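Local coordinates for protein phosphatase Slingshot homolog 2 (Homo sapiens, PDB 2NT2) that dephosphorylates and thereby activates the actin-depolymerising factor cofilin, a task of its protein-tyrosine phosphatase-family catalytic domain, the part of the protein in this structure, at residues A[32-37]-A[49-54]; A[55-60]-A[129-134]. The protein carries 1 engineered substitution. All blocks are in the same frame, centred on the assembly; numbering follows the deposited sequence.

Contact 1 (A[32-37]-A[49-54]); sequences YILNVT and EYHNIR
The carbonyl oxygen of Asn35 is gripped by more than one group: Ile53 N donates to Asn35 O at 3.1 Å, the CA-H of Asn52 leans on it, and Thr37 N, within its own segment, adds a weak bond. That last bond closes an inverse gamma turn about Val36, just past the end of the inner strand of a parallel pair. Parallel strands 30-35 and 49-52 make one margin of the mixed sheet of this dual-specificity phosphatase domain, 30-35 lying between 83-87 and 49-52, and the backbone ladder runs on through Ile33 N to Glu49 O (2.9 Å), His51 N to Ile33 O and Asn35 N to His51 O.

Each bridged pair puts its side chains on a common face. On one, the Tyr50 ring lies alongside Ile33, with CE2 of Tyr50 3.4 Å from the CD1 methyl of Ile33. CG of Tyr50 stands anti to its carbonyl carbon (chi1 -75°), which leans the ring toward strand 30-35, while its OH is hydrogen-bonded to Phe44 N in the connecting loop. Replacing this tyrosine with an alanine would probably uncover one flank of Ile33 and leave Phe44 N without this partner. Farther along, the amide planes of Asn35 and Asn52 stand 46° apart; Asn35 ND2 binds Ile40 O and Asn52 OD1 accepts from Asn42 ND2, so both amides fasten the same loop.

The other face, carrying Leu34 and His51, packs against helix 67-79. Here Leu34 CD1 reaches His51 CB at 4.0 Å. Past the strand ends, Thr37 comes within about 4 Å, side chain to side chain, of Ser88, the engineered residue at the phosphocysteine position, and CG1 of Val36 meets CG2 of Ile53 at 4.0 Å.

Contact 2 (A[55-60]-A[129-134]); sequences VYDEEA and PSFMRQ
The loop between strand 49-52 and helix 67-79, which in dual-specificity phosphatases borders the catalytic pocket, is held here against the first turn of the C-terminal helix 129-143. A single hydrogen bond joins the two segments: Ser130 OG donates to Glu59 O at 2.8 Å. With OG anti to the backbone N of Ser130 (chi1 167°), the hydroxyl is aimed at the loop; it meets the carbonyl well off its axis, at a C=O...donor angle of 124°, and tilted from its plane. CB of Ser130 rests 3.9 Å from CB of Glu59.

Next to it the Phe131 side chain reaches toward the loop, where three oxygens approach its far end. Tyr56 O lies at the ring edge, 4.1 Å from CZ of Phe131; Glu58 O approaches CE2 of Phe131 obliquely at 3.8 Å, and Asp57 OD1 comes within 3.4 Å of CE1 of Phe131. The carboxylate of Asp57 is tilted 29° from the ring plane. Its OD1 is hydrogen-bonded to Ser93 OG and to Asn128 ND2, and Asn128 OD1 in turn takes the N-H of Phe131, tying helix start and carboxylate together.

A sulfate, probably from the crystallisation liquor, lies about 3 Å from the Asp57 side chain at the nearest atoms, consistent with a place where a substrate's phosphate could sit. The bonds to Ser93 and Asn128 thus orient the carboxylate, with OD2 on the sulfate side.

From the N terminus, the chain leaves strand 30-35, loops back through residues 38-48, which form neither helix nor strand, and starts strand 49-52 parallel to 30-35; contact 1 closes this 11-residue connection by pairing the two strands. Segment 55-60 continues directly from 49-54, so contact 2 opens where contact 1 ends, and the two follow in series without nesting or crossing. Contact 2 closes a much longer excursion of 68 residues, through helix 67-79, strand 83-87, the Ser88 position and helices 94-107 and 111-121, before helix 129-143 meets the loop. The centres of contacts 1 and 2 are 18 Å apart. Together they link the sheet margin to the C-terminal helix across the active-site end of the domain.

Contact 1 (A[32-37]-A[49-54])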
loop_
_atom_site.group_PDB
_atom_site.type_symbol
_atom_site.label_atom_id
_atom_site.label_comp_id
_atom_site.label_asym_id
_atom_site.label_seq_id
_atom_site.Cartn_x
_atom_site.Cartn_y
_atom_site.Cartn_z
ATOM N N TYR A 32 4.689 10.182 5.477
ATOM C CA TYR A 32 4.570 9.823 4.074
ATOM C C TYR A 32 3.225 9.139 3.839
ATOM O O TYR A 32 2.797 8.303 4.633
ATOM C CB TYR A 32 5.697 8.884 3.644
ATOM C CG TYR A 32 7.085 9.451 3.794
ATOM C CD1 TYR A 32 7.781 9.322 4.990
ATOM C CD2 TYR A 32 7.700 10.114 2.739
ATOM C CE1 TYR A 32 9.055 9.836 5.140
ATOM C CE2 TYR A 32 8.976 10.631 2.889
ATOM C CZ TYR A 32 9.646 10.490 4.085
ATOM O OH TYR A 32 10.915 11.009 4.220
ATOM N N ILE A 33 2.562 9.495 2.746
ATOM C CA ILE A 33 1.288 8.855 2.442
ATOM C C ILE A 33 1.239 8.416 0.982
ATOM O O ILE A 33 1.359 9.242 0.080
ATOM C CB ILE A 33 0.098 9.776 2.732
ATOM C CG1 ILE A 33 0.039 10.300 4.169
ATOM C CG2 ILE A 33 -1.207 9.076 2.374
ATOM C CD1 ILE A 33 -1.118 11.250 4.405
ATOM N N LEU A 34 1.077 7.109 0.813
ATOM C CA LEU A 34 0.856 6.474 -0.473
ATOM C C LEU A 34 -0.648 6.284 -0.704
ATOM O O LEU A 34 -1.296 5.406 -0.137
ATOM C CB LEU A 34 1.591 5.143 -0.555
ATOM C CG LEU A 34 1.591 4.434 -1.910
ATOM C CD1 LEU A 34 1.900 5.408 -3.035
ATOM C CD2 LEU A 34 2.587 3.281 -1.895
ATOM N N ASN A 35 -1.172 7.177 -1.529
ATOM C CA ASN A 35 -2.575 7.222 -1.899
ATOM C C ASN A 35 -2.797 6.513 -3.233
ATOM O O ASN A 35 -2.568 7.098 -4.288
ATOM C CB ASN A 35 -3.011 8.686 -1.984
ATOM C CG ASN A 35 -4.493 8.845 -2.236
ATOM O OD1 ASN A 35 -5.160 7.889 -2.624
ATOM N ND2 ASN A 35 -4.985 10.060 -2.010
ATOM N N VAL A 36 -3.224 5.262 -3.164
ATOM C CA VAL A 36 -3.413 4.393 -4.313
ATOM C C VAL A 36 -4.819 4.515 -4.887
ATOM O O VAL A 36 -5.544 3.525 -5.033
ATOM C CB VAL A 36 -3.153 2.917 -3.937
ATOM C CG1 VAL A 36 -2.920 2.084 -5.192
ATOM C CG2 VAL A 36 -1.960 2.805 -3.006
ATOM N N THR A 37 -5.242 5.746 -5.167
ATOM C CA THR A 37 -6.562 6.006 -5.711
ATOM C C THR A 37 -6.499 7.105 -6.776
ATOM O O THR A 37 -5.555 7.892 -6.797
ATOM C CB THR A 37 -7.600 6.452 -4.667
ATOM O OG1 THR A 37 -7.524 7.878 -4.492
ATOM C CG2 THR A 37 -7.388 5.825 -3.302
ATOM N N GLU A 49 4.078 14.320 2.937
ATOM C CA GLU A 49 4.596 14.035 1.609
ATOM C C GLU A 49 3.754 12.949 0.936
ATOM O O GLU A 49 3.636 11.850 1.485
ATOM C CB GLU A 49 6.043 13.567 1.727
ATOM C CG GLU A 49 7.045 14.489 1.053
ATOM C CD GLU A 49 8.084 13.695 0.279
ATOM O OE1 GLU A 49 7.712 12.953 -0.654
ATOM O OE2 GLU A 49 9.280 13.820 0.614
ATOM N N TYR A 50 3.197 13.267 -0.223
ATOM C CA TYR A 50 2.266 12.390 -0.915
ATOM C C TYR A 50 2.857 11.763 -2.175
ATOM O O TYR A 50 3.681 12.370 -2.852
ATOM C CB TYR A 50 0.986 13.146 -1.295
ATOM C CG TYR A 50 0.075 13.398 -0.117
ATOM C CD1 TYR A 50 0.110 14.618 0.548
ATOM C CD2 TYR A 50 -0.809 12.424 0.330
ATOM C CE1 TYR A 50 -0.715 14.856 1.625
ATOM C CE2 TYR A 50 -1.636 12.665 1.412
ATOM C CZ TYR A 50 -1.583 13.882 2.055
ATOM O OH TYR A 50 -2.402 14.138 3.131
ATOM N N HIS A 51 2.388 10.555 -2.468
ATOM C CA HIS A 51 2.591 9.911 -3.755
ATOM C C HIS A 51 1.283 9.277 -4.227
ATOM O O HIS A 51 0.625 8.557 -3.474
ATOM C CB HIS A 51 3.704 8.867 -3.707
ATOM C CG HIS A 51 4.191 8.468 -5.075
ATOM N ND1 HIS A 51 5.282 9.059 -5.668
ATOM C CD2 HIS A 51 3.745 7.554 -5.965
ATOM C CE1 HIS A 51 5.492 8.530 -6.861
ATOM N NE2 HIS A 51 4.565 7.610 -7.065
ATOM N N ASN A 52 0.883 9.562 -5.460
ATOM C CA ASN A 52 -0.442 9.149 -5.918
ATOM C C ASN A 52 -0.379 8.189 -7.098
ATOM O O ASN A 52 0.384 8.393 -8.042
ATOM C CB ASN A 52 -1.262 10.397 -6.266
ATOM C CG ASN A 52 -1.579 11.222 -5.033
ATOM O OD1 ASN A 52 -2.705 11.181 -4.529
ATOM N ND2 ASN A 52 -0.597 11.960 -4.524
ATOM N N ILE A 53 -1.156 7.124 -7.004
ATOM C CA ILE A 53 -1.291 6.086 -8.014
ATOM C C ILE A 53 -2.741 6.089 -8.514
ATOM O O ILE A 53 -3.612 5.410 -7.979
ATOM C CB ILE A 53 -0.905 4.702 -7.468
ATOM C CG1 ILE A 53 0.509 4.571 -6.913
ATOM C CG2 ILE A 53 -1.214 3.603 -8.478
ATOM C CD1 ILE A 53 1.687 5.117 -7.672
ATOM N N ARG A 54 -2.960 6.916 -9.524
ATOM C CA ARG A 54 -4.262 7.426 -9.916
ATOM C C ARG A 54 -5.037 6.433 -10.775
ATOM O O ARG A 54 -5.176 6.576 -11.984
ATOM C CB ARG A 54 -4.078 8.772 -10.625
ATOM C CG ARG A 54 -2.972 9.584 -9.949
ATOM C CD ARG A 54 -3.255 11.066 -9.974
ATOM N NE ARG A 54 -2.030 11.841 -10.221
ATOM C CZ ARG A 54 -1.377 11.834 -11.376
ATOM N NH1 ARG A 54 -1.798 11.107 -12.403
ATOM N NH2 ARG A 54 -0.275 12.566 -11.515
#

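Contact 2 (A[55-60]-A[129-134])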
loop_
_atom_site.group_PDB
_atom_site.type_symbol
_atom_site.label_atom_id
_atom_site.label_comp_id
_atom_site.label_asym_id
_atom_site.label_seq_id
_atom_site.Cartn_x
_atom_site.Cartn_y
_atom_site.Cartn_z
ATOM N N VAL A 55 -5.554 5.436 -10.077
ATOM C CA VAL A 55 -6.074 4.193 -10.607
ATOM C C VAL A 55 -7.380 3.804 -9.935
ATOM O O VAL A 55 -7.601 4.104 -8.755
ATOM C CB VAL A 55 -5.008 3.097 -10.364
ATOM C CG1 VAL A 55 -5.584 1.967 -9.531
ATOM C CG2 VAL A 55 -4.427 2.608 -11.672
ATOM N N TYR A 56 -8.283 3.144 -10.662
ATOM C CA TYR A 56 -9.527 2.690 -10.047
ATOM C C TYR A 56 -9.413 1.211 -9.649
ATOM O O TYR A 56 -8.624 0.453 -10.212
ATOM C CB TYR A 56 -10.723 2.879 -10.957
ATOM C CG TYR A 56 -11.109 4.276 -11.351
ATOM C CD1 TYR A 56 -10.868 4.748 -12.636
ATOM C CD2 TYR A 56 -11.724 5.142 -10.459
ATOM C CE1 TYR A 56 -11.217 6.030 -13.018
ATOM C CE2 TYR A 56 -12.078 6.425 -10.828
ATOM C CZ TYR A 56 -11.826 6.868 -12.106
ATOM O OH TYR A 56 -12.178 8.148 -12.480
ATOM N N ASP A 57 -10.219 0.823 -8.671
ATOM C CA ASP A 57 -10.310 -0.545 -8.185
ATOM C C ASP A 57 -11.143 -1.402 -9.135
ATOM O O ASP A 57 -12.284 -1.761 -8.828
ATOM C CB ASP A 57 -10.945 -0.570 -6.789
ATOM C CG ASP A 57 -10.745 -1.897 -6.080
ATOM O OD1 ASP A 57 -9.867 -2.672 -6.510
ATOM O OD2 ASP A 57 -11.462 -2.140 -5.082
ATOM N N GLU A 58 -10.565 -1.699 -10.294
ATOM C CA GLU A 58 -11.238 -2.440 -11.347
ATOM C C GLU A 58 -10.270 -3.376 -12.080
ATOM O O GLU A 58 -9.070 -3.127 -12.083
ATOM C CB GLU A 58 -11.888 -1.503 -12.364
ATOM C CG GLU A 58 -11.473 -0.050 -12.265
ATOM C CD GLU A 58 -11.251 0.579 -13.628
ATOM O OE1 GLU A 58 -10.110 0.541 -14.128
ATOM O OE2 GLU A 58 -12.248 1.090 -14.170
ATOM N N GLU A 59 -10.840 -4.404 -12.683
ATOM C CA GLU A 59 -10.096 -5.457 -13.365
ATOM C C GLU A 59 -9.169 -4.897 -14.441
ATOM O O GLU A 59 -8.137 -5.492 -14.752
ATOM C CB GLU A 59 -11.064 -6.480 -13.957
ATOM C CG GLU A 59 -10.807 -6.866 -15.395
ATOM C CD GLU A 59 -12.080 -7.100 -16.182
ATOM O OE1 GLU A 59 -11.970 -7.209 -17.431
ATOM O OE2 GLU A 59 -13.182 -7.148 -15.574
ATOM N N ALA A 60 -9.544 -3.751 -14.994
ATOM C CA ALA A 60 -8.820 -3.132 -16.094
ATOM C C ALA A 60 -7.596 -2.371 -15.602
ATOM O O ALA A 60 -6.764 -1.911 -16.387
ATOM C CB ALA A 60 -9.740 -2.201 -16.872
ATOM N N PRO A 129 -9.803 -9.715 -8.202
ATOM C CA PRO A 129 -9.310 -10.909 -8.893
ATOM C C PRO A 129 -8.222 -10.595 -9.912
ATOM O O PRO A 129 -7.268 -11.368 -10.060
ATOM C CB PRO A 129 -10.552 -11.436 -9.620
ATOM C CG PRO A 129 -11.694 -10.944 -8.793
ATOM C CD PRO A 129 -11.273 -9.598 -8.280
ATOM N N SER A 130 -8.359 -9.469 -10.610
ATOM C CA SER A 130 -7.311 -9.012 -11.523
ATOM C C SER A 130 -6.068 -8.590 -10.754
ATOM O O SER A 130 -4.932 -8.796 -11.186
ATOM C CB SER A 130 -7.812 -7.860 -12.390
ATOM O OG SER A 130 -6.750 -7.214 -13.066
ATOM N N PHE A 131 -6.259 -8.014 -9.565
ATOM C CA PHE A 131 -5.077 -7.654 -8.777
ATOM C C PHE A 131 -4.378 -8.918 -8.299
ATOM O O PHE A 131 -3.152 -8.983 -8.232
ATOM C CB PHE A 131 -5.458 -6.748 -7.612
ATOM C CG PHE A 131 -5.840 -5.338 -8.062
ATOM C CD1 PHE A 131 -6.325 -4.410 -7.150
ATOM C CD2 PHE A 131 -5.704 -4.968 -9.389
ATOM C CE1 PHE A 131 -6.669 -3.140 -7.568
ATOM C CE2 PHE A 131 -6.044 -3.699 -9.814
ATOM C CZ PHE A 131 -6.524 -2.781 -8.894
ATOM N N MET A 132 -5.175 -9.949 -8.012
ATOM C CA MET A 132 -4.575 -11.222 -7.608
ATOM C C MET A 132 -3.745 -11.835 -8.725
ATOM O O MET A 132 -2.628 -12.299 -8.499
ATOM C CB MET A 132 -5.640 -12.200 -7.121
ATOM C CG MET A 132 -6.420 -11.740 -5.904
ATOM S SD MET A 132 -5.639 -12.195 -4.345
ATOM C CE MET A 132 -4.204 -11.141 -4.336
ATOM N N ARG A 133 -4.286 -11.842 -9.937
ATOM C CA ARG A 133 -3.554 -12.365 -11.089
ATOM C C ARG A 133 -2.207 -11.663 -11.227
ATOM O O ARG A 133 -1.190 -12.284 -11.530
ATOM C CB ARG A 133 -4.382 -12.188 -12.359
ATOM C CG ARG A 133 -4.127 -13.241 -13.427
ATOM C CD ARG A 133 -3.553 -12.618 -14.689
ATOM N NE ARG A 133 -4.354 -12.880 -15.875
ATOM C CZ ARG A 133 -4.118 -13.816 -16.786
ATOM N NH1 ARG A 133 -3.069 -14.619 -16.657
ATOM N NH2 ARG A 133 -4.935 -13.952 -17.824
ATOM N N GLN A 134 -2.219 -10.352 -11.000
ATOM C CA GLN A 134 -1.024 -9.544 -11.211
ATOM C C GLN A 134 0.052 -9.795 -10.168
ATOM O O GLN A 134 1.242 -9.745 -10.480
ATOM C CB GLN A 134 -1.395 -8.055 -11.234
ATOM C CG GLN A 134 -2.011 -7.620 -12.553
ATOM C CD GLN A 134 -2.892 -6.395 -12.416
ATOM O OE1 GLN A 134 -2.436 -5.320 -12.021
ATOM N NE2 GLN A 134 -4.160 -6.562 -12.756
#